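Local coordinates for phosphate-specific transport system accessory protein PhoU homolog (Streptococcus pneumoniae, PDB 2I0M), which probably takes part in regulating phosphate uptake, forms a homodimer and binds zinc ions, at residues Leu19-Leu22 with Val23-Ala27; Ser88-Glu91 with Arg92-Asp95; Tyr160-Ser163 with Lys164-Ile167. All blocks are in the same frame, centred on the assembly; numbering follows the deposited sequence.

Contact 1. Residues Leu19-Leu22 with Val23-Ala27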
loop_
_atom_site.group_PDB
_atom_site.type_symbol
_atom_site.label_atom_id
_atom_site.label_comp_id
_atom_site.label_asym_id
_atom_site.label_seq_id
_atom_site.Cartn_x
_atom_site.Cartn_y
_atom_site.Cartn_z
ATOM N N LEU A 19 2.587 6.034 -17.912
ATOM C CA LEU A 19 3.227 5.577 -16.688
ATOM C C LEU A 19 2.854 4.134 -16.365
ATOM O O LEU A 19 3.715 3.346 -16.012
ATOM C CB LEU A 19 2.838 6.461 -15.501
ATOM C CG LEU A 19 3.900 6.989 -14.528
ATOM C CD1 LEU A 19 3.324 7.245 -13.090
ATOM C CD2 LEU A 19 5.233 6.180 -14.498
ATOM N N GLY A 20 1.559 3.816 -16.458
ATOM C CA GLY A 20 1.049 2.474 -16.175
ATOM C C GLY A 20 1.545 1.416 -17.143
ATOM O O GLY A 20 1.808 0.282 -16.748
ATOM N N GLN A 21 1.646 1.773 -18.422
ATOM C CA GLN A 21 2.295 0.920 -19.413
ATOM C C GLN A 21 3.786 0.708 -19.083
ATOM O O GLN A 21 4.301 -0.393 -19.205
ATOM C CB GLN A 21 2.124 1.533 -20.801
ATOM C CG GLN A 21 2.598 0.661 -21.931
ATOM C CD GLN A 21 1.844 -0.665 -22.015
ATOM O OE1 GLN A 21 2.447 -1.703 -22.334
ATOM N NE2 GLN A 21 0.529 -0.639 -21.746
ATOM N N LEU A 22 4.471 1.760 -18.653
ATOM C CA LEU A 22 5.840 1.617 -18.186
ATOM C C LEU A 22 5.931 0.622 -17.014
ATOM O O LEU A 22 6.784 -0.264 -17.041
ATOM C CB LEU A 22 6.474 2.972 -17.836
ATOM C CG LEU A 22 7.939 2.958 -17.361
ATOM C CD1 LEU A 22 8.855 2.298 -18.398
ATOM C CD2 LEU A 22 8.442 4.367 -17.008
ATOM N N VAL A 23 5.058 0.743 -16.003
ATOM C CA VAL A 23 5.101 -0.243 -14.896
ATOM C C VAL A 23 4.662 -1.660 -15.270
ATOM O O VAL A 23 5.112 -2.607 -14.639
ATOM C CB VAL A 23 4.558 0.247 -13.481
ATOM C CG1 VAL A 23 3.975 1.639 -13.515
ATOM C CG2 VAL A 23 3.635 -0.754 -12.809
ATOM N N LEU A 24 3.819 -1.796 -16.298
ATOM C CA LEU A 24 3.451 -3.121 -16.819
ATOM C C LEU A 24 4.648 -3.785 -17.491
ATOM O O LEU A 24 4.926 -4.952 -17.246
ATOM C CB LEU A 24 2.244 -3.066 -17.770
ATOM C CG LEU A 24 1.767 -4.417 -18.330
ATOM C CD1 LEU A 24 1.316 -5.421 -17.272
ATOM C CD2 LEU A 24 0.666 -4.237 -19.381
ATOM N N GLU A 25 5.356 -3.026 -18.320
ATOM C CA GLU A 25 6.599 -3.484 -18.915
ATOM C C GLU A 25 7.649 -3.919 -17.898
ATOM O O GLU A 25 8.258 -4.980 -18.052
ATOM C CB GLU A 25 7.174 -2.416 -19.846
ATOM C CG GLU A 25 6.387 -2.290 -21.148
ATOM C CD GLU A 25 6.784 -1.071 -21.972
ATOM O OE1 GLU A 25 7.614 -0.249 -21.496
ATOM O OE2 GLU A 25 6.252 -0.933 -23.100
ATOM N N THR A 26 7.871 -3.116 -16.864
ATOM C CA THR A 26 8.919 -3.462 -15.886
ATOM C C THR A 26 8.528 -4.647 -15.003
ATOM O O THR A 26 9.392 -5.400 -14.578
ATOM C CB THR A 26 9.494 -2.247 -15.072
ATOM O OG1 THR A 26 9.402 -2.512 -13.668
ATOM C CG2 THR A 26 8.792 -0.964 -15.387
ATOM N N ALA A 27 7.228 -4.813 -14.763
ATOM C CA ALA A 27 6.698 -5.972 -14.064
ATOM C C ALA A 27 6.960 -7.235 -14.883
ATOM O O ALA A 27 7.465 -8.241 -14.377
ATOM C CB ALA A 27 5.183 -5.786 -13.792
#
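V23 and L19 lie one turn apart on helix 5-35, joined by a backbone hydrogen bond of 2.9 Å from V23 N to L19 O. The next two rungs follow the same i to i+4 pattern: L24 N reaches G20 O, and E25 N donates to Q21 O in an almost straight bond. The densely packed part of this turn is the side that carries L19, V23 and T26, all buried. CG1 of V23 lies 3.0 Å from L19 O, against the same carbonyl that its own amide uses; a chi1 of 4° nearly eclipses CG1 with the backbone N, an unusual setting that is probably strained. G20, with no side chain, belongs to this side too. L90 of helix 74-105 packs on L19 and V23, I52 of helix 39-66 on L19, L22 and T26, and F193 of helix 177-209 on V23 and A27.

The other side is looser. Q21 and E25 are both exposed, and their amide and carboxylate planes stand 81° apart, with Q21 OE1 and E25 OE2 still 4.0 Å from each other, a distance at which neither fixes the other. The methylene CG of E25, set beside its own backbone N, rests nearer, 3.4 Å from Q21 O. The side chains of L22, partly exposed, and E25 cross at about a right angle, CD1 nearest to OE1. A buried, mostly apolar face and an exposed polar one make this an amphipathic helix of the all-helical PhoU fold.

Contact 2. Residues Ser88-Glu91 with Arg92-Asp95. With ZN (zinc ion), chain D.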
loop_
_atom_site.group_PDB
_atom_site.type_symbol
_atom_site.label_atom_id
_atom_site.label_comp_id
_atom_site.label_asym_id
_atom_site.label_seq_id
_atom_site.Cartn_x
_atom_site.Cartn_y
_atom_site.Cartn_z
ATOM N N SER A 88 0.736 7.624 -7.910
ATOM C CA SER A 88 1.400 7.181 -6.679
ATOM C C SER A 88 1.353 5.666 -6.392
ATOM O O SER A 88 2.358 5.072 -5.999
ATOM C CB SER A 88 0.810 7.939 -5.492
ATOM O OG SER A 88 1.312 7.418 -4.278
ATOM N N ASP A 89 0.186 5.057 -6.549
ATOM C CA ASP A 89 0.035 3.609 -6.409
ATOM C C ASP A 89 0.892 2.888 -7.465
ATOM O O ASP A 89 1.449 1.812 -7.223
ATOM C CB ASP A 89 -1.443 3.203 -6.591
ATOM C CG ASP A 89 -2.317 3.548 -5.393
ATOM O OD1 ASP A 89 -1.794 3.858 -4.305
ATOM O OD2 ASP A 89 -3.555 3.481 -5.520
ATOM N N LEU A 90 0.985 3.515 -8.635
ATOM C CA LEU A 90 1.732 3.005 -9.747
ATOM C C LEU A 90 3.236 3.042 -9.431
ATOM O O LEU A 90 3.925 2.052 -9.658
ATOM C CB LEU A 90 1.380 3.821 -10.995
ATOM C CG LEU A 90 0.930 3.257 -12.342
ATOM C CD1 LEU A 90 -0.139 2.123 -12.288
ATOM C CD2 LEU A 90 0.439 4.435 -13.177
ATOM N N GLU A 91 3.754 4.139 -8.872
ATOM C CA GLU A 91 5.170 4.100 -8.466
ATOM C C GLU A 91 5.487 3.134 -7.329
ATOM O O GLU A 91 6.612 2.650 -7.227
ATOM C CB GLU A 91 5.910 5.479 -8.458
ATOM C CG GLU A 91 6.329 6.213 -7.206
ATOM C CD GLU A 91 7.019 5.404 -6.116
ATOM O OE1 GLU A 91 6.275 4.827 -5.292
ATOM O OE2 GLU A 91 8.279 5.401 -6.025
ATOM N N ARG A 92 4.485 2.812 -6.510
ATOM C CA ARG A 92 4.679 1.793 -5.468
ATOM C C ARG A 92 4.661 0.398 -6.095
ATOM O O ARG A 92 5.463 -0.459 -5.731
ATOM C CB ARG A 92 3.687 1.966 -4.320
ATOM C CG ARG A 92 3.955 3.261 -3.546
ATOM C CD ARG A 92 2.908 3.541 -2.524
ATOM N NE ARG A 92 3.081 4.851 -1.896
ATOM C CZ ARG A 92 2.219 5.374 -1.024
ATOM N NH1 ARG A 92 1.121 4.690 -0.682
ATOM N NH2 ARG A 92 2.455 6.573 -0.484
ATOM N N MET A 93 3.774 0.195 -7.062
ATOM C CA MET A 93 3.815 -1.009 -7.922
ATOM C C MET A 93 5.212 -1.213 -8.527
ATOM O O MET A 93 5.835 -2.259 -8.321
ATOM C CB MET A 93 2.729 -0.931 -8.991
ATOM C CG MET A 93 1.321 -1.056 -8.361
ATOM S SD MET A 93 -0.063 -0.649 -9.433
ATOM C CE MET A 93 0.230 -1.884 -10.660
ATOM N N GLY A 94 5.703 -0.192 -9.231
ATOM C CA GLY A 94 7.098 -0.101 -9.685
ATOM C C GLY A 94 8.178 -0.486 -8.677
ATOM O O GLY A 94 9.052 -1.277 -8.991
ATOM N N ASP A 95 8.136 0.069 -7.470
ATOM C CA ASP A 95 9.119 -0.283 -6.418
ATOM C C ASP A 95 9.119 -1.789 -6.080
ATOM O O ASP A 95 10.157 -2.363 -5.785
ATOM C CB ASP A 95 8.821 0.471 -5.129
ATOM C CG ASP A 95 9.003 1.984 -5.244
ATOM O OD1 ASP A 95 9.787 2.516 -6.085
ATOM O OD2 ASP A 95 8.362 2.652 -4.405
HETATM ZN ZN ZN D . 8.439 4.608 -3.894
#
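The zinc ion draws together the carboxylates of E91 and D95, one turn apart on helix 74-105. E91 binds it with both oxygens, OE2 at 2.3 Å and OE1 at a longer 2.6 Å, whereas D95 uses OD2 alone, at 2.0 Å. D214 of the second subunit contributes a further ligand. The two carboxylate planes are turned 71° apart, and E91 OE1 comes within 3.1 Å of D95 OD2, a closeness that the shared zinc probably makes tolerable. A bend at chi2 (46°), together with an unusual chi1, helps bring the E91 carboxylate to the metal.

R92 leaves the helix beside this site with an extended chain. S88 OG sits over one face of its guanidinium, offset toward the rim and 3.9 Å from NE. The charged end is engaged across the dimer: NH1 forms a salt bridge with D89 of the second subunit, and D89 here receives the reciprocal bridge from R92 of that subunit. L90 CD1 meets M93 SD at 4.0 Å, the two side chains running obliquely to each other; M93 also packs on Y196 and I197 of helix 177-209. In the backbone, M93 N bonds to D89 O and G94 N to L90 O.

Zinc probably offsets much of the negative charge gathered here, and with ligands from both chains it links the subunits alongside the paired salt bridges.

Contact 3. Residues Tyr160-Ser163 with Lys164-Ile167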
loop_
_atom_site.group_PDB
_atom_site.type_symbol
_atom_site.label_atom_id
_atom_site.label_comp_id
_atom_site.label_asym_id
_atom_site.label_seq_id
_atom_site.Cartn_x
_atom_site.Cartn_y
_atom_site.Cartn_z
ATOM N N TYR A 160 -0.826 -17.218 0.154
ATOM C CA TYR A 160 -0.799 -18.069 1.340
ATOM C C TYR A 160 -0.314 -19.479 1.046
ATOM O O TYR A 160 0.532 -20.000 1.771
ATOM C CB TYR A 160 -2.140 -18.040 2.094
ATOM C CG TYR A 160 -2.424 -16.675 2.719
ATOM C CD1 TYR A 160 -1.729 -16.244 3.856
ATOM C CD2 TYR A 160 -3.358 -15.804 2.151
ATOM C CE1 TYR A 160 -1.974 -14.992 4.422
ATOM C CE2 TYR A 160 -3.612 -14.546 2.709
ATOM C CZ TYR A 160 -2.916 -14.150 3.840
ATOM O OH TYR A 160 -3.163 -12.907 4.381
ATOM N N ALA A 161 -0.816 -20.068 -0.037
ATOM C CA ALA A 161 -0.357 -21.364 -0.501
ATOM C C ALA A 161 1.150 -21.379 -0.704
ATOM O O ALA A 161 1.826 -22.310 -0.279
ATOM C CB ALA A 161 -1.073 -21.763 -1.791
ATOM N N LEU A 162 1.687 -20.354 -1.352
ATOM C CA LEU A 162 3.125 -20.321 -1.585
ATOM C C LEU A 162 3.921 -20.038 -0.303
ATOM O O LEU A 162 5.033 -20.532 -0.153
ATOM C CB LEU A 162 3.485 -19.364 -2.721
ATOM C CG LEU A 162 3.300 -19.956 -4.128
ATOM C CD1 LEU A 162 2.987 -18.897 -5.161
ATOM C CD2 LEU A 162 4.531 -20.774 -4.560
ATOM N N SER A 163 3.341 -19.272 0.625
ATOM C CA SER A 163 3.980 -19.021 1.913
ATOM C C SER A 163 4.056 -20.289 2.751
ATOM O O SER A 163 5.123 -20.628 3.262
ATOM C CB SER A 163 3.248 -17.925 2.685
ATOM O OG SER A 163 3.272 -16.715 1.959
ATOM N N LYS A 164 2.923 -20.982 2.880
ATOM C CA LYS A 164 2.846 -22.259 3.585
ATOM C C LYS A 164 3.856 -23.255 3.022
ATOM O O LYS A 164 4.533 -23.954 3.780
ATOM C CB LYS A 164 1.437 -22.847 3.487
ATOM C CG LYS A 164 0.405 -22.200 4.391
ATOM C CD LYS A 164 -0.913 -22.976 4.346
ATOM C CE LYS A 164 -1.836 -22.621 5.525
ATOM N NZ LYS A 164 -2.470 -21.261 5.422
ATOM N N GLU A 165 3.955 -23.308 1.692
ATOM C CA GLU A 165 4.877 -24.225 1.023
ATOM C C GLU A 165 6.335 -23.867 1.304
ATOM O O GLU A 165 7.116 -24.730 1.704
ATOM C CB GLU A 165 4.611 -24.259 -0.485
ATOM C CG GLU A 165 5.644 -25.022 -1.311
ATOM C CD GLU A 165 5.588 -24.660 -2.792
ATOM O OE1 GLU A 165 4.719 -23.844 -3.182
ATOM O OE2 GLU A 165 6.409 -25.190 -3.571
ATOM N N ILE A 166 6.691 -22.596 1.114
ATOM C CA ILE A 166 8.093 -22.178 1.209
ATOM C C ILE A 166 8.684 -22.377 2.609
ATOM O O ILE A 166 9.761 -22.950 2.743
ATOM C CB ILE A 166 8.331 -20.729 0.687
ATOM C CG1 ILE A 166 7.841 -20.584 -0.755
ATOM C CG2 ILE A 166 9.814 -20.369 0.745
ATOM C CD1 ILE A 166 7.848 -19.159 -1.286
ATOM N N ILE A 167 7.984 -21.906 3.642
ATOM C CA ILE A 167 8.474 -22.068 5.012
ATOM C C ILE A 167 8.318 -23.520 5.459
ATOM O O ILE A 167 9.094 -24.007 6.279
ATOM C CB ILE A 167 7.788 -21.132 6.041
ATOM C CG1 ILE A 167 6.328 -21.526 6.241
ATOM C CG2 ILE A 167 7.916 -19.666 5.632
ATOM C CD1 ILE A 167 5.934 -21.683 7.696
#
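Y160 accepts a hydrogen bond at its carbonyl O from K164 N, 2.8 Å away and almost straight at 177°. CB and CG of K164 lie against the same Y160 oxygen, each at 3.4 Å, while the tyrosine ring leads away to pack on L184 of the second subunit. A161 O then accepts E165 N at 3.1 Å. L162 is buried and runs side by side with E165, both pointing the same way, so that methyl CD2 touches carboxylate atom OE1 at 3.4 Å. The glutamate gets there by an extended chain whose CG stands opposite the backbone N (chi1 171°). L162 also packs against I187 of helix 177-209 and M122 of helix 117-136. S163 completes the series: its O receives I167 N at 3.2 Å, and its OG is hydrogen-bonded back to the carbonyl of Y159. I167 CG1 lies 3.3 Å from S163 O, and the side chain meets I167 of the second subunit. These are two successive alpha-helical turns near the end of helix 152-168, set between the helical bundle of their own chain and the dimer partner.

From the N terminus the contacts come in series, and none encloses or crosses another. Each joins successive turns of one continuous helix, and none closes a loop between distant parts of the chain. Contact 1 lies on helix 5-35 and contact 2 on helix 74-105, both in the first PhoU domain; their centres are 10 Å apart, and among their touches V23 CG2 meets M93 CB at 3.9 Å, joining the two helices. Contact 3, on helix 152-168, falls in the second PhoU domain, its nearest atoms about 15 Å from contact 1 and about 17 Å from contact 2. Contacts 2 and 3 nevertheless both reach the second subunit.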